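Local structure of Amy13K (Eubacterium rectale DSM 17629, 6B3P) at residues Leu3-Ala17 / Thr34-His48. The protein binds malto-oligosaccharides through two family 26 carbohydrate-binding modules and so probably holds a surface-anchored alpha-amylase on starch. Sequence-based numbering, arbitrary orientation.
Sequences LTINYKSTLGDDVAA and TMTATAGHEGWYTMH. With FMT (formic acid), chain S; FMT (formic acid), chain U; EDO (1,2-ethanediol), chain L.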
ATOM      1  N   LEU A   3       5.666  -5.325  -5.219  1.00 24.90           N
ATOM      2  CA  LEU A   3       5.681  -4.609  -6.485  1.00 26.68           C
ATOM      3  C   LEU A   3       4.584  -3.560  -6.486  1.00 26.52           C
ATOM      4  O   LEU A   3       3.471  -3.810  -6.023  1.00 24.57           O
ATOM      5  CB  LEU A   3       5.486  -5.571  -7.660  1.00 26.75           C
ATOM      6  CG  LEU A   3       5.368  -4.938  -9.050  1.00 26.46           C
ATOM      7  CD1 LEU A   3       6.690  -4.335  -9.482  1.00 23.05           C
ATOM      8  CD2 LEU A   3       4.896  -5.968 -10.058  1.00 34.01           C
ATOM      9  N   THR A   4       4.912  -2.380  -6.999  1.00 24.11           N
ATOM     10  CA  THR A   4       3.925  -1.333  -7.219  1.00 25.13           C
ATOM     11  C   THR A   4       4.164  -0.736  -8.596  1.00 26.25           C
ATOM     12  O   THR A   4       5.295  -0.407  -8.946  1.00 23.65           O
ATOM     13  CB  THR A   4       4.003  -0.226  -6.148  1.00 23.52           C
ATOM     14  OG1 THR A   4       3.860  -0.810  -4.847  1.00 34.50           O
ATOM     15  CG2 THR A   4       2.906   0.815  -6.360  1.00 25.92           C
ATOM     16  N   ILE A   5       3.098  -0.619  -9.380  1.00 26.83           N
ATOM     17  CA  ILE A   5       3.184  -0.003 -10.696  1.00 23.32           C
ATOM     18  C   ILE A   5       2.164   1.118 -10.811  1.00 24.78           C
ATOM     19  O   ILE A   5       0.971   0.902 -10.603  1.00 23.76           O
ATOM     20  CB  ILE A   5       2.949  -1.025 -11.824  1.00 23.80           C
ATOM     21  CG1 ILE A   5       4.012  -2.124 -11.773  1.00 25.37           C
ATOM     22  CG2 ILE A   5       2.986  -0.331 -13.186  1.00 26.36           C
ATOM     23  CD1 ILE A   5       3.740  -3.296 -12.701  1.00 27.95           C
ATOM     24  N   ASN A   6       2.652   2.310 -11.137  1.00 24.01           N
ATOM     25  CA  ASN A   6       1.796   3.452 -11.416  1.00 24.34           C
ATOM     26  C   ASN A   6       1.863   3.773 -12.901  1.00 25.41           C
ATOM     27  O   ASN A   6       2.948   3.829 -13.480  1.00 24.57           O
ATOM     28  CB  ASN A   6       2.213   4.667 -10.588  1.00 25.29           C
ATOM     29  CG  ASN A   6       2.463   4.322  -9.134  1.00 23.90           C
ATOM     30  OD1 ASN A   6       1.528   4.191  -8.346  1.00 24.20           O
ATOM     31  ND2 ASN A   6       3.734   4.182  -8.770  1.00 25.07           N
ATOM     32  N   TYR A   7       0.699   3.975 -13.510  1.00 20.74           N
ATOM     33  CA  TYR A   7       0.594   4.200 -14.946  1.00 21.54           C
ATOM     34  C   TYR A   7      -0.278   5.420 -15.225  1.00 22.47           C
ATOM     35  O   TYR A   7      -1.442   5.474 -14.823  1.00 24.94           O
ATOM     36  CB  TYR A   7       0.028   2.947 -15.625  1.00 22.49           C
ATOM     37  CG  TYR A   7      -0.337   3.099 -17.086  1.00 25.13           C
ATOM     38  CD1 TYR A   7       0.483   3.796 -17.968  1.00 22.88           C
ATOM     39  CD2 TYR A   7      -1.495   2.517 -17.586  1.00 21.13           C
ATOM     40  CE1 TYR A   7       0.146   3.921 -19.306  1.00 22.55           C
ATOM     41  CE2 TYR A   7      -1.838   2.635 -18.916  1.00 24.70           C
ATOM     42  CZ  TYR A   7      -1.016   3.336 -19.772  1.00 26.85           C
ATOM     43  OH  TYR A   7      -1.369   3.450 -21.093  1.00 25.98           O
ATOM     44  N   LYS A   8       0.307   6.410 -15.891  1.00 20.43           N
ATOM     45  CA  LYS A   8      -0.438   7.572 -16.352  1.00 25.63           C
ATOM     46  C   LYS A   8      -1.122   7.169 -17.648  1.00 24.39           C
ATOM     47  O   LYS A   8      -0.507   7.191 -18.714  1.00 21.93           O
ATOM     48  CB  LYS A   8       0.487   8.772 -16.555  1.00 26.10           C
ATOM     49  CG  LYS A   8      -0.223  10.101 -16.759  1.00 34.04           C
ATOM     50  CD  LYS A   8       0.788  11.190 -17.058  1.00 41.36           C
ATOM     51  CE  LYS A   8       0.220  12.577 -16.839  1.00 53.15           C
ATOM     52  NZ  LYS A   8       1.317  13.583 -16.830  1.00 61.19           N
ATOM     53  N   SER A   9      -2.390   6.782 -17.545  1.00 23.20           N
ATOM     54  CA  SER A   9      -3.056   6.080 -18.636  1.00 24.26           C
ATOM     55  C   SER A   9      -3.111   6.878 -19.928  1.00 24.58           C
ATOM     56  O   SER A   9      -3.417   8.070 -19.935  1.00 25.17           O
ATOM     57  CB  SER A   9      -4.477   5.684 -18.241  1.00 24.70           C
ATOM     58  OG  SER A   9      -5.092   4.984 -19.309  1.00 26.10           O
ATOM     59  N   THR A  10      -2.790   6.185 -21.015  1.00 25.57           N
ATOM     60  CA  THR A  10      -2.993   6.675 -22.364  1.00 23.55           C
ATOM     61  C   THR A  10      -3.993   5.767 -23.080  1.00 26.30           C
ATOM     62  O   THR A  10      -4.138   5.833 -24.302  1.00 23.56           O
ATOM     63  CB  THR A  10      -1.673   6.712 -23.151  1.00 24.80           C
ATOM     64  OG1 THR A  10      -1.056   5.419 -23.101  1.00 25.69           O
ATOM     65  CG2 THR A  10      -0.722   7.743 -22.563  1.00 22.06           C
ATOM     66  N   LEU A  11      -4.675   4.920 -22.307  1.00 25.29           N
ATOM     67  CA  LEU A  11      -5.588   3.915 -22.855  1.00 23.80           C
ATOM     68  C   LEU A  11      -6.992   3.988 -22.247  1.00 24.39           C
ATOM     69  O   LEU A  11      -7.787   3.060 -22.401  1.00 28.35           O
ATOM     70  CB  LEU A  11      -5.012   2.512 -22.636  1.00 25.12           C
ATOM     71  CG  LEU A  11      -3.768   2.124 -23.436  1.00 23.59           C
ATOM     72  CD1 LEU A  11      -3.235   0.783 -22.952  1.00 27.52           C
ATOM     73  CD2 LEU A  11      -4.079   2.070 -24.926  1.00 28.70           C
ATOM     74  N   GLY A  12      -7.294   5.087 -21.562  1.00 26.13           N
ATOM     75  CA  GLY A  12      -8.606   5.282 -20.959  1.00 27.20           C
ATOM     76  C   GLY A  12      -8.592   5.011 -19.467  1.00 32.31           C
ATOM     77  O   GLY A  12      -7.526   4.839 -18.880  1.00 26.12           O
ATOM     78  N   ASP A  13      -9.773   4.963 -18.853  1.00 25.41           N
ATOM     79  CA  ASP A  13      -9.867   4.851 -17.398  1.00 32.32           C
ATOM     80  C   ASP A  13     -10.013   3.408 -16.901  1.00 27.32           C
ATOM     81  O   ASP A  13     -10.131   3.170 -15.698  1.00 30.88           O
ATOM     82  CB  ASP A  13     -11.040   5.695 -16.875  1.00 35.75           C
ATOM     83  CG  ASP A  13     -12.394   5.223 -17.393  1.00 49.45           C
ATOM     84  OD1 ASP A  13     -12.488   4.110 -17.953  1.00 42.48           O
ATOM     85  OD2 ASP A  13     -13.379   5.973 -17.227  1.00 58.03           O
ATOM     86  N   ASP A  14     -10.022   2.455 -17.829  1.00 27.70           N
ATOM     87  CA  ASP A  14     -10.083   1.037 -17.482  1.00 31.18           C
ATOM     88  C   ASP A  14      -8.841   0.334 -18.017  1.00 29.03           C
ATOM     89  O   ASP A  14      -8.778  -0.036 -19.191  1.00 29.43           O
ATOM     90  CB  ASP A  14     -11.355   0.383 -18.038  1.00 31.34           C
ATOM     91  CG  ASP A  14     -11.520  -1.053 -17.575  1.00 38.18           C
ATOM     92  OD1 ASP A  14     -10.910  -1.417 -16.550  1.00 37.30           O
ATOM     93  OD2 ASP A  14     -12.266  -1.812 -18.229  1.00 40.55           O
ATOM     94  N   VAL A  15      -7.854   0.164 -17.142  1.00 23.49           N
ATOM     95  CA  VAL A  15      -6.565  -0.387 -17.528  1.00 25.36           C
ATOM     96  C   VAL A  15      -6.103  -1.456 -16.548  1.00 25.54           C
ATOM     97  O   VAL A  15      -6.551  -1.501 -15.400  1.00 25.21           O
ATOM     98  CB  VAL A  15      -5.492   0.715 -17.614  1.00 25.93           C
ATOM     99  CG1 VAL A  15      -5.759   1.616 -18.811  1.00 27.29           C
ATOM    100  CG2 VAL A  15      -5.449   1.522 -16.321  1.00 27.69           C
ATOM    101  N   ALA A  16      -5.199  -2.311 -17.013  1.00 27.78           N
ATOM    102  CA  ALA A  16      -4.689  -3.411 -16.209  1.00 25.21           C
ATOM    103  C   ALA A  16      -3.220  -3.664 -16.523  1.00 27.20           C
ATOM    104  O   ALA A  16      -2.708  -3.227 -17.558  1.00 25.47           O
ATOM    105  CB  ALA A  16      -5.511  -4.673 -16.450  1.00 25.93           C
ATOM    106  N   ALA A  17      -2.552  -4.361 -15.611  1.00 24.74           N
ATOM    107  CA  ALA A  17      -1.156  -4.745 -15.782  1.00 23.10           C
ATOM    108  C   ALA A  17      -1.052  -6.262 -15.885  1.00 21.59           C
ATOM    109  O   ALA A  17      -1.440  -6.980 -14.960  1.00 26.83           O
ATOM    110  CB  ALA A  17      -0.311  -4.224 -14.625  1.00 25.21           C
ATOM    111  N   THR A  34      -6.399  -5.357 -12.721  1.00 27.92           N
ATOM    112  CA  THR A  34      -6.934  -4.016 -12.936  1.00 30.97           C
ATOM    113  C   THR A  34      -6.240  -3.013 -12.026  1.00 29.29           C
ATOM    114  O   THR A  34      -6.043  -3.270 -10.838  1.00 30.49           O
ATOM    115  CB  THR A  34      -8.458  -3.960 -12.680  1.00 28.34           C
ATOM    116  OG1 THR A  34      -9.122  -4.915 -13.515  1.00 30.06           O
ATOM    117  CG2 THR A  34      -9.017  -2.561 -12.967  1.00 32.09           C
ATOM    118  N   MET A  35      -5.868  -1.874 -12.599  1.00 26.77           N
ATOM    119  CA  MET A  35      -5.216  -0.806 -11.853  1.00 26.14           C
ATOM    120  C   MET A  35      -6.253   0.213 -11.395  1.00 33.17           C
ATOM    121  O   MET A  35      -7.085   0.666 -12.183  1.00 31.83           O
ATOM    122  CB  MET A  35      -4.143  -0.139 -12.713  1.00 22.88           C
ATOM    123  CG  MET A  35      -3.192  -1.129 -13.366  1.00 29.93           C
ATOM    124  SD  MET A  35      -1.924  -0.364 -14.387  1.00 30.07           S
ATOM    125  CE  MET A  35      -0.847   0.330 -13.137  1.00 29.66           C
ATOM    126  N   THR A  36      -6.194   0.566 -10.115  1.00 28.12           N
ATOM    127  CA  THR A  36      -7.179   1.457  -9.510  1.00 30.86           C
ATOM    128  C   THR A  36      -6.711   2.904  -9.585  1.00 33.95           C
ATOM    129  O   THR A  36      -5.516   3.182  -9.486  1.00 27.78           O
ATOM    130  CB  THR A  36      -7.445   1.079  -8.034  1.00 32.97           C
ATOM    131  OG1 THR A  36      -7.796  -0.307  -7.951  1.00 34.64           O
ATOM    132  CG2 THR A  36      -8.573   1.923  -7.442  1.00 36.86           C
ATOM    133  N   ALA A  37      -7.661   3.818  -9.771  1.00 33.05           N
ATOM    134  CA  ALA A  37      -7.370   5.249  -9.803  1.00 26.97           C
ATOM    135  C   ALA A  37      -6.524   5.655  -8.603  1.00 30.74           C
ATOM    136  O   ALA A  37      -6.889   5.399  -7.456  1.00 29.33           O
ATOM    137  CB  ALA A  37      -8.665   6.057  -9.837  1.00 32.45           C
ATOM    138  N   THR A  38      -5.387   6.279  -8.882  1.00 30.73           N
ATOM    139  CA  THR A  38      -4.430   6.643  -7.847  1.00 27.55           C
ATOM    140  C   THR A  38      -4.951   7.791  -6.989  1.00 33.84           C
ATOM    141  O   THR A  38      -5.319   8.845  -7.509  1.00 30.24           O
ATOM    142  CB  THR A  38      -3.076   7.044  -8.466  1.00 25.31           C
ATOM    143  OG1 THR A  38      -2.642   6.021  -9.370  1.00 24.56           O
ATOM    144  CG2 THR A  38      -2.028   7.247  -7.387  1.00 29.18           C
ATOM    145  N   ALA A  39      -4.971   7.582  -5.676  1.00 32.65           N
ATOM    146  CA  ALA A  39      -5.427   8.609  -4.744  1.00 34.25           C
ATOM    147  C   ALA A  39      -4.493   9.811  -4.776  1.00 35.63           C
ATOM    148  O   ALA A  39      -3.296   9.682  -4.519  1.00 33.68           O
ATOM    149  CB  ALA A  39      -5.520   8.048  -3.329  1.00 35.23           C
ATOM    150  N   GLY A  40      -5.047  10.973  -5.106  1.00 35.01           N
ATOM    151  CA  GLY A  40      -4.301  12.218  -5.068  1.00 33.61           C
ATOM    152  C   GLY A  40      -3.514  12.510  -6.333  1.00 34.26           C
ATOM    153  O   GLY A  40      -2.699  13.432  -6.357  1.00 39.06           O
ATOM    154  N   HIS A  41      -3.756  11.732  -7.385  1.00 32.81           N
ATOM    155  CA  HIS A  41      -3.011  11.881  -8.632  1.00 29.78           C
ATOM    156  C   HIS A  41      -3.899  11.606  -9.839  1.00 32.46           C
ATOM    157  O   HIS A  41      -3.967  10.481 -10.336  1.00 28.83           O
ATOM    158  CB  HIS A  41      -1.793  10.954  -8.628  1.00 29.60           C
ATOM    159  CG  HIS A  41      -0.808  11.273  -7.546  1.00 34.52           C
ATOM    160  ND1 HIS A  41      -0.049  12.424  -7.549  1.00 36.65           N
ATOM    161  CD2 HIS A  41      -0.472  10.604  -6.418  1.00 33.30           C
ATOM    162  CE1 HIS A  41       0.718  12.446  -6.474  1.00 38.95           C
ATOM    163  NE2 HIS A  41       0.480  11.354  -5.771  1.00 37.07           N
ATOM    164  N   GLU A  42      -4.578  12.653 -10.298  1.00 34.85           N
ATOM    165  CA  GLU A  42      -5.495  12.560 -11.428  1.00 32.98           C
ATOM    166  C   GLU A  42      -4.784  12.075 -12.684  1.00 26.33           C
ATOM    167  O   GLU A  42      -3.722  12.581 -13.041  1.00 27.88           O
ATOM    168  CB  GLU A  42      -6.146  13.919 -11.696  1.00 42.57           C
ATOM    169  CG  GLU A  42      -7.249  13.881 -12.742  1.00 63.06           C
ATOM    170  CD  GLU A  42      -7.810  15.257 -13.045  1.00 75.60           C
ATOM    171  OE1 GLU A  42      -7.236  16.257 -12.563  1.00 78.05           O
ATOM    172  OE2 GLU A  42      -8.825  15.339 -13.766  1.00 82.58           O
ATOM    173  N   GLY A  43      -5.382  11.094 -13.351  1.00 29.88           N
ATOM    174  CA  GLY A  43      -4.837  10.561 -14.584  1.00 28.97           C
ATOM    175  C   GLY A  43      -3.976   9.325 -14.379  1.00 25.39           C
ATOM    176  O   GLY A  43      -3.653   8.630 -15.343  1.00 24.10           O
ATOM    177  N   TRP A  44      -3.604   9.055 -13.130  1.00 23.59           N
ATOM    178  CA  TRP A  44      -2.765   7.902 -12.797  1.00 27.62           C
ATOM    179  C   TRP A  44      -3.586   6.726 -12.277  1.00 30.43           C
ATOM    180  O   TRP A  44      -4.645   6.914 -11.673  1.00 26.24           O
ATOM    181  CB  TRP A  44      -1.718   8.281 -11.749  1.00 20.40           C
ATOM    182  CG  TRP A  44      -0.642   9.197 -12.250  1.00 23.29           C
ATOM    183  CD1 TRP A  44      -0.714  10.554 -12.386  1.00 27.23           C
ATOM    184  CD2 TRP A  44       0.678   8.823 -12.671  1.00 25.73           C
ATOM    185  NE1 TRP A  44       0.475  11.046 -12.870  1.00 28.35           N
ATOM    186  CE2 TRP A  44       1.345  10.004 -13.051  1.00 23.41           C
ATOM    187  CE3 TRP A  44       1.356   7.605 -12.763  1.00 24.58           C
ATOM    188  CZ2 TRP A  44       2.659  10.002 -13.514  1.00 26.51           C
ATOM    189  CZ3 TRP A  44       2.661   7.605 -13.227  1.00 25.27           C
ATOM    190  CH2 TRP A  44       3.298   8.795 -13.595  1.00 25.98           C
ATOM    191  N   TYR A  45      -3.083   5.517 -12.517  1.00 22.09           N
ATOM    192  CA  TYR A  45      -3.682   4.298 -11.987  1.00 28.89           C
ATOM    193  C   TYR A  45      -2.595   3.429 -11.379  1.00 27.67           C
ATOM    194  O   TYR A  45      -1.464   3.409 -11.865  1.00 27.51           O
ATOM    195  CB  TYR A  45      -4.433   3.541 -13.079  1.00 28.82           C
ATOM    196  CG  TYR A  45      -5.564   4.350 -13.639  1.00 30.42           C
ATOM    197  CD1 TYR A  45      -5.333   5.323 -14.599  1.00 27.74           C
ATOM    198  CD2 TYR A  45      -6.862   4.164 -13.187  1.00 28.90           C
ATOM    199  CE1 TYR A  45      -6.363   6.082 -15.105  1.00 30.13           C
ATOM    200  CE2 TYR A  45      -7.900   4.916 -13.686  1.00 32.06           C
ATOM    201  CZ  TYR A  45      -7.649   5.878 -14.645  1.00 31.10           C
ATOM    202  OH  TYR A  45      -8.689   6.631 -15.146  1.00 43.05           O
ATOM    203  N   THR A  46      -2.952   2.710 -10.322  1.00 26.12           N
ATOM    204  CA  THR A  46      -1.976   2.000  -9.503  1.00 27.94           C
ATOM    205  C   THR A  46      -2.417   0.572  -9.215  1.00 27.41           C
ATOM    206  O   THR A  46      -3.591   0.323  -8.942  1.00 26.71           O
ATOM    207  CB  THR A  46      -1.742   2.730  -8.158  1.00 25.20           C
ATOM    208  OG1 THR A  46      -1.232   4.045  -8.407  1.00 25.90           O
ATOM    209  CG2 THR A  46      -0.754   1.964  -7.280  1.00 28.36           C
ATOM    210  N   MET A  47      -1.465  -0.357  -9.279  1.00 26.64           N
ATOM    211  CA  MET A  47      -1.687  -1.729  -8.827  1.00 28.01           C
ATOM    212  C   MET A  47      -0.551  -2.167  -7.913  1.00 30.00           C
ATOM    213  O   MET A  47       0.599  -1.757  -8.088  1.00 26.80           O
ATOM    214  CB  MET A  47      -1.810  -2.696 -10.012  1.00 23.69           C
ATOM    215  CG  MET A  47      -0.553  -2.836 -10.868  1.00 35.49           C
ATOM    216  SD  MET A  47       0.595  -4.102 -10.278  1.00 40.14           S
ATOM    217  CE  MET A  47      -0.272  -5.599 -10.737  1.00 31.94           C
ATOM    218  N   HIS A  48      -0.893  -2.994  -6.931  1.00 26.16           N
ATOM    219  CA  HIS A  48       0.086  -3.595  -6.038  1.00 26.85           C
ATOM    220  C   HIS A  48       0.077  -5.101  -6.223  1.00 26.58           C
ATOM    221  O   HIS A  48      -0.941  -5.684  -6.595  1.00 30.96           O
ATOM    222  CB  HIS A  48      -0.209  -3.240  -4.581  1.00 25.96           C
ATOM    223  CG  HIS A  48      -0.055  -1.786  -4.272  1.00 26.71           C
ATOM    224  ND1 HIS A  48       1.105  -1.254  -3.753  1.00 24.90           N
ATOM    225  CD2 HIS A  48      -0.914  -0.750  -4.416  1.00 27.92           C
ATOM    226  CE1 HIS A  48       0.952   0.048  -3.589  1.00 35.29           C
ATOM    227  NE2 HIS A  48      -0.265   0.378  -3.981  1.00 26.18           N
TER
HETATM  228  C   FMT S 420      -4.255  -2.895  -6.037  1.00 18.15           C
HETATM  229  O1  FMT S 420      -3.494  -3.572  -6.709  1.00 29.80           O
HETATM  230  O2  FMT S 420      -3.852  -2.268  -5.064  1.00 59.97           O
HETATM  231  C   FMT U 422      -3.081   5.156  -4.267  1.00 20.41           C
HETATM  232  O1  FMT U 422      -4.244   4.853  -4.520  1.00 48.41           O
HETATM  233  O2  FMT U 422      -2.137   4.579  -4.799  1.00 51.12           O
HETATM  234  C1  EDO L 413      -7.298   8.688 -17.593  1.00 64.41           C
HETATM  235  O1  EDO L 413      -8.445   9.045 -16.806  1.00 54.81           O
HETATM  236  C2  EDO L 413      -7.384   9.345 -18.968  1.00 85.35           C
HETATM  237  O2  EDO L 413      -8.486   8.794 -19.704  1.00 49.61           O
HETATM  238  O   HOH W   1       3.131  -3.233  -3.103  1.00 30.25           O
HETATM  239  O   HOH W   2       1.170  13.934 -13.795  1.00 34.16           O
HETATM  240  O   HOH W   3      -4.060   9.522 -17.958  1.00 27.28           O
HETATM  241  O   HOH W   4      -8.643   0.979 -14.400  1.00 30.23           O
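I5 and M47 exchange backbone hydrogen bonds, as do Y7 and Y45, pairing strands 3-8 and 44-48 antiparallel; Y7 N reaches Y45 O at 2.8 Å. Past the loop that follows strand 3-8, M35 N donates to V15 O at 2.9 Å, beside the antiparallel pair A16 and T34.

On the face with N6 and W44, T46 OG1 donates to N6 OD1 at 2.8 Å, in the carbonyl plane and on a lone pair. T46 OG1 also accepts from T38 OG1. N6 ND2 turns to E84.

K8 CB sits over one face of W44, 3.7 Å from the six-membered ring centroid and 7° off its normal. With CG anti to the backbone N (chi1 -168°), the extended K8 chain passes the indole, and water 2 accepts from K8 NZ and W44 NE1. A leucine in place of W44 would probably leave K8 CB without its CH-pi partner and water 2 without the indole donor.

On the other face, M35 CE lies 3.7 Å from Y7 CB and also meets I5 CG2. V15 CG2 meets Y45 CG.

Directed hydroxyl-to-amide bonds thus order one face, while M35, I5, Y7 and M47 help to fill the core of the module's beta-sandwich.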